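Epoxyqueuosine reductase (Streptococcus thermophilus, PDB 5D6S) is a cobalamin-containing iron-sulfur protein of the QueG family, carrying two iron-sulfur clusters alongside its bound cobalamin. Local coordinates at residues K39-S44 with K137-G142; I95-A100 with Y130-K135; T356-L361 with E391-K396. All coordinates share one frame; numbering follows the deposited sequence.

How the contacts relate
Contacts 1 and 2 lie on the same side of the chain's centre and share helix 128-144, their centres about 8 Å apart; contact 3 sits on the opposite side, its centre about 45 Å from that of contact 2. Contact 2 is buried, an aliphatic packing of strand 93-100 on the helix near the cobalamin. Contact 1, about two turns further along the helix, is only partly buried and adds an arginine plane to its aliphatic groups. The two meet where Lys135 passes the backbone of Ile41 and Gly42, and through a probable, weak Ser44-Ala100 hydrogen bond. Contact 3 is also buried but joins two helices of the C-terminal region, with one valine touching mostly backbone.

Contact 1. Residues K39-S44 with K137-G142; sequences KEIGIS and KRLAKG
The guanidinium of Arg138 has Ile41 on one of its faces: the methyl CG2 of Ile41 stands 3.6 Å above the plane, displaced toward the rim rather than centred over it. The two side chains lie alongside each other, pointing opposite ways, and the arginine chain, bent at chi2 and chi3 (64° at the latter), carries its head alongside the isoleucine. Ile41 reaches the helix with its other branch. With chi1 at 67°, CG1 is tucked between N and C of its own backbone, and the extended chi2 carries CD1 on to the helix surface, where it comes 3.8 Å from Arg138 CB. The same methyl meets Leu139 CD1 at 4.0 Å. Leu139 therefore supplies the apolar side of the contact, and its CD1 also touches Ile43 CD1, at 4.2 Å. Ile43 is buried, whereas Arg138 is exposed, so the joint grades from apolar interior to charged surface; a long, weak ion pair links Arg138 NE to Asp134 one turn earlier. Ile41 and Ile43 are presented by the backbone turn at the end of helix 30-40, where Gly42, with a positive phi of 89°, is the C' residue of a Schellman motif.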
loop_
_atom_site.group_PDB
_atom_site.type_symbol
_atom_site.label_atom_id
_atom_site.label_comp_id
_atom_site.label_asym_id
_atom_site.label_seq_id
_atom_site.Cartn_x
_atom_site.Cartn_y
_atom_site.Cartn_z
ATOM N N LYS A 39 -20.452 -7.539 13.609
ATOM C CA LYS A 39 -19.715 -8.806 13.715
ATOM C C LYS A 39 -20.407 -9.904 12.891
ATOM O O LYS A 39 -19.755 -10.816 12.388
ATOM C CB LYS A 39 -19.480 -9.223 15.189
ATOM C CG LYS A 39 -20.673 -9.833 15.905
ATOM C CD LYS A 39 -20.654 -11.362 15.892
ATOM C CE LYS A 39 -22.060 -11.936 16.053
ATOM N NZ LYS A 39 -22.074 -13.416 15.917
ATOM N N GLU A 40 -21.719 -9.780 12.734
ATOM C CA GLU A 40 -22.483 -10.671 11.869
ATOM C C GLU A 40 -21.917 -10.690 10.442
ATOM O O GLU A 40 -21.782 -11.758 9.855
ATOM C CB GLU A 40 -23.971 -10.264 11.880
ATOM C CG GLU A 40 -24.835 -10.712 10.698
ATOM C CD GLU A 40 -25.296 -12.152 10.809
ATOM O OE1 GLU A 40 -24.452 -13.018 11.139
ATOM O OE2 GLU A 40 -26.495 -12.408 10.546
ATOM N N ILE A 41 -21.606 -9.516 9.886
ATOM C CA ILE A 41 -21.165 -9.412 8.483
ATOM C C ILE A 41 -19.643 -9.252 8.320
ATOM O O ILE A 41 -19.164 -8.765 7.305
ATOM C CB ILE A 41 -21.903 -8.291 7.715
ATOM C CG1 ILE A 41 -21.522 -6.904 8.244
ATOM C CG2 ILE A 41 -23.405 -8.543 7.744
ATOM C CD1 ILE A 41 -22.368 -5.773 7.686
ATOM N N GLY A 42 -18.886 -9.716 9.306
ATOM C CA GLY A 42 -17.444 -9.911 9.142
ATOM C C GLY A 42 -16.586 -8.715 9.479
ATOM O O GLY A 42 -15.396 -8.703 9.156
ATOM N N ILE A 43 -17.166 -7.715 10.132
ATOM C CA ILE A 43 -16.388 -6.558 10.540
ATOM C C ILE A 43 -15.695 -6.866 11.848
ATOM O O ILE A 43 -16.351 -7.177 12.832
ATOM C CB ILE A 43 -17.264 -5.308 10.696
ATOM C CG1 ILE A 43 -17.878 -4.944 9.352
ATOM C CG2 ILE A 43 -16.452 -4.131 11.233
ATOM C CD1 ILE A 43 -18.924 -3.857 9.444
ATOM N N SER A 44 -14.374 -6.749 11.865
ATOM C CA SER A 44 -13.569 -7.166 13.008
ATOM C C SER A 44 -13.590 -6.187 14.184
ATOM O O SER A 44 -13.168 -6.526 15.300
ATOM C CB SER A 44 -12.113 -7.402 12.573
ATOM O OG SER A 44 -12.035 -8.486 11.669
ATOM N N LYS A 137 -22.193 -1.396 2.635
ATOM C CA LYS A 137 -23.475 -1.388 1.935
ATOM C C LYS A 137 -24.463 -2.189 2.752
ATOM O O LYS A 137 -25.583 -1.745 2.991
ATOM C CB LYS A 137 -23.331 -2.052 0.573
ATOM C CG LYS A 137 -23.755 -1.212 -0.611
ATOM C CD LYS A 137 -22.941 -1.623 -1.830
ATOM C CE LYS A 137 -23.543 -1.065 -3.103
ATOM N NZ LYS A 137 -22.664 -1.205 -4.294
ATOM N N ARG A 138 -24.026 -3.377 3.174
ATOM C CA ARG A 138 -24.797 -4.284 4.042
ATOM C C ARG A 138 -25.203 -3.657 5.390
ATOM O O ARG A 138 -26.363 -3.740 5.810
ATOM C CB ARG A 138 -24.005 -5.585 4.277
ATOM C CG ARG A 138 -24.421 -6.725 3.358
ATOM C CD ARG A 138 -23.259 -7.345 2.606
ATOM N NE ARG A 138 -22.273 -7.994 3.475
ATOM C CZ ARG A 138 -22.437 -9.169 4.078
ATOM N NH1 ARG A 138 -23.564 -9.858 3.943
ATOM N NH2 ARG A 138 -21.462 -9.671 4.823
ATOM N N LEU A 139 -24.239 -3.030 6.048
ATOM C CA LEU A 139 -24.481 -2.274 7.276
ATOM C C LEU A 139 -25.528 -1.162 7.082
ATOM O O LEU A 139 -26.412 -0.988 7.895
ATOM C CB LEU A 139 -23.169 -1.654 7.768
ATOM C CG LEU A 139 -23.128 -1.305 9.240
ATOM C CD1 LEU A 139 -22.879 -2.571 10.044
ATOM C CD2 LEU A 139 -22.053 -0.261 9.530
ATOM N N ALA A 140 -25.398 -0.392 6.008
ATOM C CA ALA A 140 -26.384 0.634 5.687
ATOM C C ALA A 140 -27.761 0.023 5.398
ATOM O O ALA A 140 -28.757 0.562 5.848
ATOM C CB ALA A 140 -25.924 1.488 4.514
ATOM N N LYS A 141 -27.828 -1.090 4.659
ATOM C CA LYS A 141 -29.130 -1.736 4.333
ATOM C C LYS A 141 -29.782 -2.290 5.602
ATOM O O LYS A 141 -31.002 -2.262 5.740
ATOM C CB LYS A 141 -29.000 -2.854 3.283
ATOM N N GLY A 142 -28.958 -2.791 6.520
ATOM C CA GLY A 142 -29.427 -3.301 7.808
ATOM C C GLY A 142 -29.802 -2.231 8.816
ATOM O O GLY A 142 -30.471 -2.529 9.808
#

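Contact 2. Residues I95-A100 with Y130-K135; sequences ISIAVA and YVLQDK
Val99 and Leu132 reach past one another from opposite sides, and Val99 CG2 comes within 3.7 Å of Leu132 CD1. Ile97, two residues back on the same face of the strand, runs past Leu132 in the same opposed manner and sets its CD1 4.1 Å from Leu132 CG. Leu132 is thus wedged against two strand side chains, offering CD1 to the valine and its branch point, with CD2 close by, to the isoleucine. The extended chi2 of Ile97 (164°) is what takes CD1 out to the helix.

Strand 93-100 lies between strands 45-50 and 190-197 in a four-stranded antiparallel sheet, and the contact is alpha/beta packing of helix 128-144 on one face of it. The short segments run at 132° to each other, with 10.1 Å between their axes. Ala98 points away from this helix, and Ser96 touches helix 163-169, which leaves the sheet layered between helices.

Lys135 crosses Val99 at a slant and uses its aliphatic part, CD lying 3.6 Å from Val99 CG2. Its chain is extended as far as CE and bent only at the last torsion (chi4 47°), turning the amino group aside from the valine. Leu132 also rests on Tyr191 of strand 190-197, and its side chain is about 6 Å from the bound cobalamin.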
loop_
_atom_site.group_PDB
_atom_site.type_symbol
_atom_site.label_atom_id
_atom_site.label_comp_id
_atom_site.label_asym_id
_atom_site.label_seq_id
_atom_site.Cartn_x
_atom_site.Cartn_y
_atom_site.Cartn_z
ATOM N N ILE A 95 -19.242 6.359 11.737
ATOM C CA ILE A 95 -18.986 4.990 12.170
ATOM C C ILE A 95 -17.750 4.474 11.458
ATOM O O ILE A 95 -17.758 4.306 10.239
ATOM C CB ILE A 95 -20.152 4.059 11.816
ATOM C CG1 ILE A 95 -21.475 4.686 12.272
ATOM C CG2 ILE A 95 -19.927 2.686 12.423
ATOM C CD1 ILE A 95 -22.719 3.946 11.807
ATOM N N SER A 96 -16.695 4.224 12.225
ATOM C CA SER A 96 -15.457 3.701 11.682
ATOM C C SER A 96 -15.487 2.195 11.731
ATOM O O SER A 96 -15.702 1.638 12.802
ATOM C CB SER A 96 -14.256 4.193 12.486
ATOM O OG SER A 96 -13.075 3.530 12.063
ATOM N N ILE A 97 -15.220 1.534 10.599
ATOM C CA ILE A 97 -15.047 0.072 10.593
ATOM C C ILE A 97 -13.591 -0.356 10.389
ATOM O O ILE A 97 -12.768 0.411 9.907
ATOM C CB ILE A 97 -15.943 -0.638 9.564
ATOM C CG1 ILE A 97 -15.580 -0.249 8.147
ATOM C CG2 ILE A 97 -17.392 -0.298 9.834
ATOM C CD1 ILE A 97 -16.165 -1.218 7.142
ATOM N N ALA A 98 -13.293 -1.573 10.828
ATOM C CA ALA A 98 -11.986 -2.174 10.665
ATOM C C ALA A 98 -12.168 -3.647 10.336
ATOM O O ALA A 98 -12.946 -4.333 10.995
ATOM C CB ALA A 98 -11.164 -2.019 11.924
ATOM N N VAL A 99 -11.495 -4.113 9.285
ATOM C CA VAL A 99 -11.526 -5.524 8.919
ATOM C C VAL A 99 -10.092 -5.983 8.980
ATOM O O VAL A 99 -9.219 -5.384 8.348
ATOM C CB VAL A 99 -12.094 -5.758 7.511
ATOM C CG1 VAL A 99 -12.045 -7.234 7.142
ATOM C CG2 VAL A 99 -13.528 -5.265 7.432
ATOM N N ALA A 100 -9.843 -7.045 9.737
ATOM C CA ALA A 100 -8.486 -7.531 9.893
ATOM C C ALA A 100 -8.087 -8.403 8.708
ATOM O O ALA A 100 -8.943 -9.014 8.075
ATOM C CB ALA A 100 -8.352 -8.300 11.194
ATOM N N TYR A 130 -13.110 -3.161 -2.558
ATOM C CA TYR A 130 -14.364 -3.815 -2.880
ATOM C C TYR A 130 -14.952 -4.508 -1.638
ATOM O O TYR A 130 -16.155 -4.430 -1.389
ATOM C CB TYR A 130 -14.237 -4.836 -4.017
ATOM C CG TYR A 130 -15.444 -5.727 -3.980
ATOM C CD1 TYR A 130 -16.706 -5.236 -4.345
ATOM C CD2 TYR A 130 -15.365 -7.024 -3.462
ATOM C CE1 TYR A 130 -17.836 -6.035 -4.249
ATOM C CE2 TYR A 130 -16.489 -7.838 -3.361
ATOM C CZ TYR A 130 -17.721 -7.341 -3.749
ATOM O OH TYR A 130 -18.842 -8.136 -3.644
ATOM N N VAL A 131 -14.109 -5.202 -0.876
ATOM C CA VAL A 131 -14.573 -5.957 0.285
ATOM C C VAL A 131 -15.297 -5.032 1.280
ATOM O O VAL A 131 -16.408 -5.329 1.721
ATOM C CB VAL A 131 -13.424 -6.719 0.991
ATOM C CG1 VAL A 131 -13.937 -7.455 2.218
ATOM C CG2 VAL A 131 -12.776 -7.728 0.056
ATOM N N LEU A 132 -14.662 -3.920 1.626
ATOM C CA LEU A 132 -15.219 -3.000 2.611
ATOM C C LEU A 132 -16.446 -2.239 2.105
ATOM O O LEU A 132 -17.369 -2.021 2.867
ATOM C CB LEU A 132 -14.147 -2.024 3.134
ATOM C CG LEU A 132 -13.484 -2.569 4.394
ATOM C CD1 LEU A 132 -12.750 -3.868 4.096
ATOM C CD2 LEU A 132 -12.563 -1.542 5.047
ATOM N N GLN A 133 -16.452 -1.816 0.841
ATOM C CA GLN A 133 -17.620 -1.137 0.292
ATOM C C GLN A 133 -18.805 -2.072 0.340
ATOM O O GLN A 133 -19.910 -1.628 0.619
ATOM C CB GLN A 133 -17.397 -0.615 -1.129
ATOM C CG GLN A 133 -16.944 0.853 -1.148
ATOM C CD GLN A 133 -16.111 1.211 -2.381
ATOM O OE1 GLN A 133 -14.964 1.665 -2.286
ATOM N NE2 GLN A 133 -16.690 0.982 -3.555
ATOM N N ASP A 134 -18.585 -3.361 0.088
ATOM C CA ASP A 134 -19.645 -4.363 0.235
ATOM C C ASP A 134 -20.158 -4.435 1.690
ATOM O O ASP A 134 -21.369 -4.408 1.931
ATOM C CB ASP A 134 -19.152 -5.739 -0.224
ATOM C CG ASP A 134 -20.187 -6.841 -0.013
ATOM O OD1 ASP A 134 -21.170 -6.873 -0.787
ATOM O OD2 ASP A 134 -19.998 -7.671 0.918
ATOM N N LYS A 135 -19.243 -4.532 2.654
ATOM C CA LYS A 135 -19.598 -4.528 4.092
ATOM C C LYS A 135 -20.382 -3.268 4.554
ATOM O O LYS A 135 -21.404 -3.385 5.222
ATOM C CB LYS A 135 -18.341 -4.719 4.951
ATOM C CG LYS A 135 -17.879 -6.171 5.016
ATOM C CD LYS A 135 -16.573 -6.305 5.776
ATOM C CE LYS A 135 -16.259 -7.738 6.164
ATOM N NZ LYS A 135 -16.443 -8.709 5.052
#

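Contact 3. Residues T356-L361 with E391-K396; sequences TAIWAL and ELVCAK
Helix 384-396 meets helix 351-364 chiefly through Val393, packed against Ile358 and Trp359. Just ahead of it in sequence, Leu392 adds almost nothing to the joint with 356-361 and touches Met250 of helix 250-255 instead.

Val393 follows, and here the backbones come nearest, its CA 6.6 Å from the CA of Trp359. The methyl CG2 does the touching. With CG1 anti to the backbone N (chi1 169°), CG2 stands beside that N and is directed at the neighbouring helix, where it lies 3.6 Å from the carbonyl O of Ile358. It is also 4.2 Å from Trp359 CA, so the valine bears on main chain more than on side chains. Its one apolar side-chain partner across the joint is Ile358, whose CG2 is 4.3 Å from Val393 CG2. The indole of Trp359 is occupied otherwise: Thr356 O lies in its plane at the edge, and Arg253 makes a cation-pi contact with the ring. Val393 itself is further backed by Met376 of helix 370-377.

Lys396, at the end of the helix, reaches past the segment with its extended chain to form a salt bridge to Glu363 and a hydrogen bond to Gly362 O. Close helix packing of this kind, with Ile358 also resting on helix 338-347, is consistent with a HEAT-like array of helices in the C-terminal region, in which helices 351-364 and 384-396 run roughly the same way.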
loop_
_atom_site.group_PDB
_atom_site.type_symbol
_atom_site.label_atom_id
_atom_site.label_comp_id
_atom_site.label_asym_id
_atom_site.label_seq_id
_atom_site.Cartn_x
_atom_site.Cartn_y
_atom_site.Cartn_z
ATOM N N THR A 356 15.338 0.364 -16.945
ATOM C CA THR A 356 15.479 -0.370 -15.679
ATOM C C THR A 356 16.282 -1.647 -15.949
ATOM O O THR A 356 17.223 -1.950 -15.230
ATOM C CB THR A 356 14.121 -0.666 -15.072
ATOM O OG1 THR A 356 13.396 0.569 -14.950
ATOM C CG2 THR A 356 14.280 -1.313 -13.747
ATOM N N ALA A 357 15.963 -2.322 -17.049
ATOM C CA ALA A 357 16.678 -3.531 -17.449
ATOM C C ALA A 357 18.175 -3.277 -17.713
ATOM O O ALA A 357 19.009 -4.079 -17.311
ATOM C CB ALA A 357 16.029 -4.156 -18.669
ATOM N N ILE A 358 18.511 -2.171 -18.376
ATOM C CA ILE A 358 19.908 -1.831 -18.607
ATOM C C ILE A 358 20.670 -1.731 -17.292
ATOM O O ILE A 358 21.709 -2.359 -17.122
ATOM C CB ILE A 358 20.023 -0.504 -19.371
ATOM C CG1 ILE A 358 19.660 -0.744 -20.837
ATOM C CG2 ILE A 358 21.431 0.053 -19.264
ATOM C CD1 ILE A 358 19.497 0.528 -21.595
ATOM N N TRP A 359 20.090 -1.011 -16.327
ATOM C CA TRP A 359 20.621 -0.983 -14.987
ATOM C C TRP A 359 20.765 -2.392 -14.430
ATOM O O TRP A 359 21.785 -2.736 -13.842
ATOM C CB TRP A 359 19.707 -0.157 -14.059
ATOM C CG TRP A 359 20.087 -0.224 -12.594
ATOM C CD1 TRP A 359 21.139 0.400 -11.995
ATOM C CD2 TRP A 359 19.434 -0.967 -11.572
ATOM N NE1 TRP A 359 21.172 0.104 -10.648
ATOM C CE2 TRP A 359 20.129 -0.726 -10.362
ATOM C CE3 TRP A 359 18.322 -1.793 -11.547
ATOM C CZ2 TRP A 359 19.755 -1.305 -9.154
ATOM C CZ3 TRP A 359 17.937 -2.379 -10.321
ATOM C CH2 TRP A 359 18.655 -2.130 -9.153
ATOM N N ALA A 360 19.712 -3.175 -14.569
ATOM C CA ALA A 360 19.642 -4.501 -13.960
ATOM C C ALA A 360 20.799 -5.393 -14.455
ATOM O O ALA A 360 21.378 -6.176 -13.666
ATOM C CB ALA A 360 18.286 -5.146 -14.213
ATOM N N LEU A 361 21.165 -5.266 -15.729
ATOM C CA LEU A 361 22.319 -6.033 -16.218
ATOM C C LEU A 361 23.616 -5.629 -15.522
ATOM O O LEU A 361 24.469 -6.477 -15.268
ATOM C CB LEU A 361 22.459 -5.922 -17.714
ATOM C CG LEU A 361 21.372 -6.625 -18.520
ATOM C CD1 LEU A 361 21.516 -6.246 -19.974
ATOM C CD2 LEU A 361 21.417 -8.128 -18.379
ATOM N N GLU A 391 24.907 5.088 -19.517
ATOM C CA GLU A 391 26.163 5.766 -19.167
ATOM C C GLU A 391 26.737 5.241 -17.856
ATOM O O GLU A 391 27.930 5.072 -17.725
ATOM C CB GLU A 391 25.959 7.273 -19.064
ATOM C CG GLU A 391 25.829 7.942 -20.404
ATOM C CD GLU A 391 25.393 9.398 -20.302
ATOM O OE1 GLU A 391 25.526 9.986 -19.201
ATOM O OE2 GLU A 391 24.915 9.948 -21.337
ATOM N N LEU A 392 25.872 5.005 -16.885
ATOM C CA LEU A 392 26.325 4.516 -15.590
ATOM C C LEU A 392 26.897 3.112 -15.663
ATOM O O LEU A 392 27.880 2.819 -14.987
ATOM C CB LEU A 392 25.183 4.553 -14.561
ATOM C CG LEU A 392 24.937 5.932 -13.938
ATOM C CD1 LEU A 392 23.538 6.047 -13.344
ATOM C CD2 LEU A 392 25.977 6.231 -12.872
ATOM N N VAL A 393 26.262 2.224 -16.431
ATOM C CA VAL A 393 26.758 0.842 -16.535
ATOM C C VAL A 393 28.081 0.877 -17.266
ATOM O O VAL A 393 29.067 0.352 -16.801
ATOM C CB VAL A 393 25.757 -0.100 -17.237
ATOM C CG1 VAL A 393 26.417 -1.414 -17.545
ATOM C CG2 VAL A 393 24.532 -0.335 -16.357
ATOM N N CYS A 394 28.096 1.541 -18.410
ATOM C CA CYS A 394 29.322 1.772 -19.106
ATOM C C CYS A 394 30.432 2.230 -18.148
ATOM O O CYS A 394 31.492 1.614 -18.073
ATOM C CB CYS A 394 29.092 2.760 -20.231
ATOM S SG CYS A 394 28.215 2.014 -21.631
ATOM N N ALA A 395 30.192 3.285 -17.388
ATOM C CA ALA A 395 31.215 3.794 -16.472
ATOM C C ALA A 395 31.644 2.747 -15.460
ATOM O O ALA A 395 32.826 2.622 -15.143
ATOM C CB ALA A 395 30.724 5.031 -15.745
ATOM N N LYS A 396 30.678 2.021 -14.923
ATOM C CA LYS A 396 30.957 0.953 -13.970
ATOM C C LYS A 396 31.808 -0.167 -14.609
ATOM O O LYS A 396 32.564 -0.832 -13.935
ATOM C CB LYS A 396 29.630 0.412 -13.452
ATOM C CG LYS A 396 29.709 -0.829 -12.591
ATOM C CD LYS A 396 28.314 -1.188 -12.119
ATOM C CE LYS A 396 28.343 -2.355 -11.151
ATOM N NZ LYS A 396 27.065 -2.389 -10.398
#